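Local coordinates for protein C-domain type II peptide synthetase (Streptomyces globisporus, PDB 4ZNM) that belongs to the condensation-domain family and is a free-standing (type II) component of the nonribosomal peptide synthetase class, at residues Y46-G57 with K147-T158. Residues are numbered along the deposited sequence; the frame is centred on the assembly and turned at random.
Sequences YHIVGAWRLTGG and KDAVLVLIAHHT
The carboxylate of Asp-148 is gripped side-on by Arg-53: NE reaches OD1 at 2.8 Å and NH1 reaches OD2 at 2.8 Å, each on a syn lone pair. The two bonds hold carboxylate and guanidinium nearly coplanar, 19° apart; CG anti to the backbone N (chi1 -171°) and a bend at chi2 (74°) carry the arginine's end to Asp-148. Arg-113 adds a second salt bridge to OD2 and Glu-110 one to NH1, so the pair belongs to a charged network with helix 110-125; a water also links OD1 to Thr-55 OG1.

From here the strands 47-55 and 148-156 run antiparallel in unbroken register. On one face, Ile-154 lies beside Val-49 and sets CD1 over the His-47 ring, 3.7 Å from its centroid, while that imidazole bonds Thr-127 and Ser-404. On the other, Trp-52 crosses Leu-153 at about a right angle, CZ3 meeting CD1 at 3.8 Å, and its six-membered ring occupies the side of Gly-50 where a side chain would otherwise project.

Past the strand ends, the Tyr-46 and His-157 rings form an offset stack, centroids 4.8 Å apart. His-157 N bonds Tyr-46 O, which sits over the centre of the His-156 ring. The His-His-Thr-Ala-Ala-Asp run beginning at His-156, the last residue of strand 148-156, matches the HHxxxD motif of condensation domains, in their chloramphenicol acetyltransferase-like fold.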
ATOM      1  N   TYR A  46      -1.069 -12.559   0.095  1.00 22.63           N
ATOM      2  CA  TYR A  46      -1.601 -11.204  -0.082  1.00 22.71           C
ATOM      3  C   TYR A  46      -1.670 -10.557   1.296  1.00 20.23           C
ATOM      4  O   TYR A  46      -2.721 -10.490   1.954  1.00 18.85           O
ATOM      5  CB  TYR A  46      -2.968 -11.212  -0.785  1.00 20.19           C
ATOM      6  CG  TYR A  46      -3.448  -9.850  -1.112  1.00 21.91           C
ATOM      7  CD1 TYR A  46      -2.841  -9.107  -2.124  1.00 23.39           C
ATOM      8  CD2 TYR A  46      -4.503  -9.289  -0.423  1.00 26.95           C
ATOM      9  CE1 TYR A  46      -3.282  -7.847  -2.456  1.00 23.50           C
ATOM     10  CE2 TYR A  46      -4.940  -8.002  -0.733  1.00 23.46           C
ATOM     11  CZ  TYR A  46      -4.329  -7.302  -1.755  1.00 19.68           C
ATOM     12  OH  TYR A  46      -4.739  -6.026  -2.067  1.00 22.37           O
ATOM     13  N   HIS A  47      -0.492 -10.136   1.761  1.00 24.24           N
ATOM     14  CA  HIS A  47      -0.351  -9.575   3.082  1.00 24.39           C
ATOM     15  C   HIS A  47       0.410  -8.262   3.035  1.00 24.33           C
ATOM     16  O   HIS A  47       0.889  -7.836   1.985  1.00 20.60           O
ATOM     17  CB  HIS A  47       0.344 -10.567   4.037  1.00 21.43           C
ATOM     18  CG  HIS A  47       1.573 -11.209   3.479  1.00 18.77           C
ATOM     19  ND1 HIS A  47       2.613 -10.484   2.934  1.00 22.80           N
ATOM     20  CD2 HIS A  47       1.927 -12.514   3.387  1.00 18.57           C
ATOM     21  CE1 HIS A  47       3.561 -11.319   2.536  1.00 22.16           C
ATOM     22  NE2 HIS A  47       3.176 -12.554   2.814  1.00 25.54           N
ATOM     23  N   ILE A  48       0.443  -7.594   4.177  1.00 18.85           N
ATOM     24  CA  ILE A  48       1.166  -6.344   4.302  1.00 20.35           C
ATOM     25  C   ILE A  48       2.051  -6.494   5.538  1.00 19.20           C
ATOM     26  O   ILE A  48       1.601  -7.035   6.553  1.00 17.82           O
ATOM     27  CB  ILE A  48       0.182  -5.129   4.399  1.00 22.94           C
ATOM     28  CG1 ILE A  48       0.928  -3.816   4.595  1.00 27.53           C
ATOM     29  CG2 ILE A  48      -0.792  -5.331   5.566  1.00 28.43           C
ATOM     30  CD1 ILE A  48      -0.039  -2.565   4.494  1.00 32.05           C
ATOM     31  N   VAL A  49       3.301  -6.041   5.449  1.00 23.36           N
ATOM     32  CA  VAL A  49       4.255  -6.210   6.551  1.00 22.62           C
ATOM     33  C   VAL A  49       4.771  -4.851   6.925  1.00 25.17           C
ATOM     34  O   VAL A  49       4.887  -3.983   6.087  1.00 28.06           O
ATOM     35  CB  VAL A  49       5.447  -7.128   6.194  1.00 22.71           C
ATOM     36  CG1 VAL A  49       4.967  -8.457   5.717  1.00 26.24           C
ATOM     37  CG2 VAL A  49       6.313  -6.447   5.124  1.00 35.66           C
ATOM     38  N   GLY A  50       5.124  -4.689   8.189  1.00 22.50           N
ATOM     39  CA  GLY A  50       5.768  -3.471   8.639  1.00 21.63           C
ATOM     40  C   GLY A  50       6.714  -3.806   9.776  1.00 21.75           C
ATOM     41  O   GLY A  50       6.581  -4.853  10.449  1.00 21.65           O
ATOM     42  N   ALA A  51       7.685  -2.932   9.956  1.00 19.97           N
ATOM     43  CA  ALA A  51       8.692  -3.108  11.001  1.00 21.61           C
ATOM     44  C   ALA A  51       8.927  -1.810  11.736  1.00 20.71           C
ATOM     45  O   ALA A  51       8.965  -0.733  11.118  1.00 23.44           O
ATOM     46  CB  ALA A  51       9.987  -3.594  10.402  1.00 22.78           C
ATOM     47  N   TRP A  52       9.112  -1.944  13.049  1.00 20.19           N
ATOM     48  CA  TRP A  52       9.375  -0.830  13.951  1.00 20.31           C
ATOM     49  C   TRP A  52      10.622  -1.119  14.768  1.00 19.94           C
ATOM     50  O   TRP A  52      10.762  -2.231  15.314  1.00 19.54           O
ATOM     51  CB  TRP A  52       8.193  -0.635  14.877  1.00 23.02           C
ATOM     52  CG  TRP A  52       7.002  -0.066  14.231  1.00 22.02           C
ATOM     53  CD1 TRP A  52       6.632   1.236  14.227  1.00 28.39           C
ATOM     54  CD2 TRP A  52       6.015  -0.769  13.486  1.00 20.47           C
ATOM     55  NE1 TRP A  52       5.474   1.390  13.538  1.00 24.91           N
ATOM     56  CE2 TRP A  52       5.074   0.175  13.063  1.00 26.93           C
ATOM     57  CE3 TRP A  52       5.846  -2.101  13.129  1.00 27.79           C
ATOM     58  CZ2 TRP A  52       3.962  -0.168  12.301  1.00 28.78           C
ATOM     59  CZ3 TRP A  52       4.750  -2.453  12.378  1.00 29.38           C
ATOM     60  CH2 TRP A  52       3.808  -1.488  11.972  1.00 29.06           C
ATOM     61  N   ARG A  53      11.509  -0.140  14.877  1.00 19.82           N
ATOM     62  CA  ARG A  53      12.664  -0.234  15.776  1.00 20.63           C
ATOM     63  C   ARG A  53      12.211   0.164  17.175  1.00 24.36           C
ATOM     64  O   ARG A  53      11.662   1.276  17.351  1.00 25.86           O
ATOM     65  CB  ARG A  53      13.792   0.687  15.269  1.00 23.24           C
ATOM     66  CG  ARG A  53      15.130   0.549  15.966  1.00 28.51           C
ATOM     67  CD  ARG A  53      15.883  -0.714  15.570  1.00 26.83           C
ATOM     68  NE  ARG A  53      17.177  -0.717  16.204  1.00 27.69           N
ATOM     69  CZ  ARG A  53      18.296  -0.267  15.660  1.00 36.91           C
ATOM     70  NH1 ARG A  53      19.400  -0.266  16.385  1.00 30.46           N
ATOM     71  NH2 ARG A  53      18.325   0.183  14.412  1.00 36.21           N
ATOM     72  N   LEU A  54      12.426  -0.723  18.155  1.00 23.58           N
ATOM     73  CA  LEU A  54      12.008  -0.484  19.562  1.00 23.10           C
ATOM     74  C   LEU A  54      13.190  -0.237  20.487  1.00 24.13           C
ATOM     75  O   LEU A  54      14.115  -1.026  20.508  1.00 21.84           O
ATOM     76  CB  LEU A  54      11.216  -1.668  20.124  1.00 23.49           C
ATOM     77  CG  LEU A  54      10.015  -2.160  19.317  1.00 28.03           C
ATOM     78  CD1 LEU A  54       9.338  -3.355  20.046  1.00 23.04           C
ATOM     79  CD2 LEU A  54       9.045  -1.057  19.119  1.00 26.77           C
ATOM     80  N   THR A  55      13.153   0.866  21.229  1.00 23.17           N
ATOM     81  CA  THR A  55      14.181   1.227  22.195  1.00 26.75           C
ATOM     82  C   THR A  55      13.575   1.171  23.587  1.00 26.74           C
ATOM     83  O   THR A  55      12.580   1.849  23.848  1.00 21.73           O
ATOM     84  CB  THR A  55      14.746   2.650  21.926  1.00 27.40           C
ATOM     85  OG1 THR A  55      15.163   2.729  20.549  1.00 29.47           O
ATOM     86  CG2 THR A  55      15.917   2.979  22.864  1.00 32.08           C
ATOM     87  N   GLY A  56      14.159   0.350  24.459  1.00 22.36           N
ATOM     88  CA  GLY A  56      13.665   0.205  25.813  1.00 25.98           C
ATOM     89  C   GLY A  56      13.507  -1.255  26.146  1.00 25.54           C
ATOM     90  O   GLY A  56      13.592  -2.102  25.270  1.00 22.90           O
ATOM     91  N   GLY A  57      13.295  -1.545  27.421  1.00 23.74           N
ATOM     92  CA  GLY A  57      13.119  -2.913  27.863  1.00 20.18           C
ATOM     93  C   GLY A  57      11.772  -3.424  27.407  1.00 22.16           C
ATOM     94  O   GLY A  57      10.843  -2.650  27.260  1.00 35.51           O
ATOM     95  N   LYS A 147      17.604  -3.890  25.397  1.00 20.22           N
ATOM     96  CA  LYS A 147      16.963  -2.581  25.185  1.00 22.51           C
ATOM     97  C   LYS A 147      16.843  -2.152  23.718  1.00 23.91           C
ATOM     98  O   LYS A 147      16.370  -1.037  23.434  1.00 20.02           O
ATOM     99  CB  LYS A 147      17.731  -1.493  25.971  1.00 29.26           C
ATOM    100  CG  LYS A 147      19.191  -1.386  25.605  1.00 47.63           C
ATOM    101  CD  LYS A 147      19.924  -0.357  26.470  1.00 70.99           C
ATOM    102  CE  LYS A 147      21.406  -0.310  26.137  1.00 83.26           C
ATOM    103  NZ  LYS A 147      22.080  -1.610  26.400  1.00 83.90           N
ATOM    104  N   ASP A 148      17.249  -3.020  22.784  1.00 28.75           N
ATOM    105  CA  ASP A 148      17.073  -2.730  21.352  1.00 23.43           C
ATOM    106  C   ASP A 148      16.478  -3.924  20.590  1.00 21.53           C
ATOM    107  O   ASP A 148      16.922  -5.046  20.775  1.00 23.67           O
ATOM    108  CB  ASP A 148      18.426  -2.323  20.793  1.00 24.48           C
ATOM    109  CG  ASP A 148      18.352  -1.694  19.412  1.00 30.67           C
ATOM    110  OD1 ASP A 148      17.250  -1.336  18.927  1.00 28.38           O
ATOM    111  OD2 ASP A 148      19.444  -1.542  18.821  1.00 32.25           O
ATOM    112  N   ALA A 149      15.469  -3.686  19.741  1.00 18.50           N
ATOM    113  CA  ALA A 149      14.791  -4.771  19.028  1.00 21.86           C
ATOM    114  C   ALA A 149      14.108  -4.225  17.784  1.00 22.53           C
ATOM    115  O   ALA A 149      13.947  -3.000  17.638  1.00 19.14           O
ATOM    116  CB  ALA A 149      13.754  -5.445  19.911  1.00 22.57           C
ATOM    117  N   VAL A 150      13.740  -5.144  16.901  1.00 20.31           N
ATOM    118  CA  VAL A 150      12.911  -4.855  15.746  1.00 17.42           C
ATOM    119  C   VAL A 150      11.618  -5.683  15.851  1.00 20.83           C
ATOM    120  O   VAL A 150      11.678  -6.892  16.000  1.00 21.91           O
ATOM    121  CB  VAL A 150      13.660  -5.184  14.438  1.00 26.09           C
ATOM    122  CG1 VAL A 150      12.732  -4.973  13.204  1.00 27.72           C
ATOM    123  CG2 VAL A 150      14.871  -4.330  14.321  1.00 29.49           C
ATOM    124  N   LEU A 151      10.468  -5.021  15.795  1.00 17.60           N
ATOM    125  CA  LEU A 151       9.192  -5.702  15.833  1.00 18.28           C
ATOM    126  C   LEU A 151       8.614  -5.744  14.420  1.00 21.29           C
ATOM    127  O   LEU A 151       8.418  -4.679  13.812  1.00 22.72           O
ATOM    128  CB  LEU A 151       8.227  -4.979  16.757  1.00 15.78           C
ATOM    129  CG  LEU A 151       6.830  -5.621  16.794  1.00 19.69           C
ATOM    130  CD1 LEU A 151       6.846  -7.094  17.246  1.00 23.95           C
ATOM    131  CD2 LEU A 151       5.889  -4.790  17.628  1.00 32.01           C
ATOM    132  N   VAL A 152       8.359  -6.944  13.906  1.00 20.42           N
ATOM    133  CA  VAL A 152       7.737  -7.105  12.586  1.00 17.24           C
ATOM    134  C   VAL A 152       6.303  -7.585  12.720  1.00 19.14           C
ATOM    135  O   VAL A 152       6.028  -8.601  13.337  1.00 19.50           O
ATOM    136  CB  VAL A 152       8.489  -8.091  11.687  1.00 22.12           C
ATOM    137  CG1 VAL A 152       7.824  -8.190  10.301  1.00 23.75           C
ATOM    138  CG2 VAL A 152       9.957  -7.687  11.561  1.00 19.68           C
ATOM    139  N   LEU A 153       5.391  -6.828  12.133  1.00 21.80           N
ATOM    140  CA  LEU A 153       4.021  -7.267  12.024  1.00 19.88           C
ATOM    141  C   LEU A 153       3.650  -7.644  10.590  1.00 23.93           C
ATOM    142  O   LEU A 153       4.078  -7.015   9.600  1.00 20.79           O
ATOM    143  CB  LEU A 153       3.092  -6.176  12.530  1.00 20.39           C
ATOM    144  CG  LEU A 153       3.386  -5.642  13.934  1.00 21.93           C
ATOM    145  CD1 LEU A 153       2.304  -4.595  14.294  1.00 22.20           C
ATOM    146  CD2 LEU A 153       3.436  -6.789  14.950  1.00 23.99           C
ATOM    147  N   ILE A 154       2.823  -8.665  10.487  1.00 17.50           N
ATOM    148  CA  ILE A 154       2.286  -9.077   9.209  1.00 19.00           C
ATOM    149  C   ILE A 154       0.806  -9.335   9.350  1.00 19.08           C
ATOM    150  O   ILE A 154       0.351  -9.938  10.310  1.00 20.96           O
ATOM    151  CB  ILE A 154       3.008 -10.300   8.683  1.00 21.85           C
ATOM    152  CG1 ILE A 154       2.429 -10.693   7.327  1.00 24.21           C
ATOM    153  CG2 ILE A 154       2.941 -11.411   9.685  1.00 23.01           C
ATOM    154  CD1 ILE A 154       3.229 -11.784   6.651  1.00 21.88           C
ATOM    155  N   ALA A 155       0.062  -8.838   8.375  1.00 17.12           N
ATOM    156  CA  ALA A 155      -1.383  -8.932   8.394  1.00 22.80           C
ATOM    157  C   ALA A 155      -1.883  -9.179   6.992  1.00 19.55           C
ATOM    158  O   ALA A 155      -1.295  -8.702   6.016  1.00 16.81           O
ATOM    159  CB  ALA A 155      -1.978  -7.650   8.935  1.00 23.26           C
ATOM    160  N   HIS A 156      -2.991  -9.894   6.889  1.00 18.24           N
ATOM    161  CA  HIS A 156      -3.561 -10.129   5.591  1.00 21.79           C
ATOM    162  C   HIS A 156      -4.092  -8.814   5.041  1.00 22.14           C
ATOM    163  O   HIS A 156      -4.714  -8.015   5.744  1.00 22.15           O
ATOM    164  CB  HIS A 156      -4.656 -11.186   5.632  1.00 20.98           C
ATOM    165  CG  HIS A 156      -4.845 -11.841   4.306  1.00 19.56           C
ATOM    166  ND1 HIS A 156      -5.659 -11.319   3.321  1.00 18.13           N
ATOM    167  CD2 HIS A 156      -4.252 -12.932   3.768  1.00 18.38           C
ATOM    168  CE1 HIS A 156      -5.578 -12.083   2.240  1.00 21.33           C
ATOM    169  NE2 HIS A 156      -4.730 -13.068   2.490  1.00 20.32           N
ATOM    170  N   HIS A 157      -3.827  -8.589   3.767  1.00 19.28           N
ATOM    171  CA  HIS A 157      -4.047  -7.279   3.169  1.00 19.04           C
ATOM    172  C   HIS A 157      -5.518  -7.059   2.778  1.00 20.81           C
ATOM    173  O   HIS A 157      -5.907  -5.948   2.368  1.00 22.94           O
ATOM    174  CB  HIS A 157      -3.072  -7.154   2.001  1.00 22.12           C
ATOM    175  CG  HIS A 157      -2.880  -5.756   1.484  1.00 23.13           C
ATOM    176  ND1 HIS A 157      -3.345  -4.625   2.130  1.00 26.07           N
ATOM    177  CD2 HIS A 157      -2.268  -5.316   0.363  1.00 27.57           C
ATOM    178  CE1 HIS A 157      -3.023  -3.555   1.428  1.00 26.76           C
ATOM    179  NE2 HIS A 157      -2.372  -3.946   0.348  1.00 28.70           N
ATOM    180  N   THR A 158      -6.345  -8.109   2.915  1.00 19.08           N
ATOM    181  CA  THR A 158      -7.806  -7.927   2.894  1.00 21.44           C
ATOM    182  C   THR A 158      -8.303  -7.320   4.204  1.00 21.94           C
ATOM    183  O   THR A 158      -9.399  -6.766   4.253  1.00 21.73           O
ATOM    184  CB  THR A 158      -8.592  -9.278   2.665  1.00 20.43           C
ATOM    185  OG1 THR A 158      -8.234 -10.227   3.687  1.00 23.43           O
ATOM    186  CG2 THR A 158      -8.336  -9.871   1.275  1.00 17.97           C
TER
HETATM  187  O   HOH W   1      -5.951  -4.735  -0.095  1.00 27.21           O
HETATM  188  O   HOH W   2      16.915   1.046  19.433  1.00 30.28           O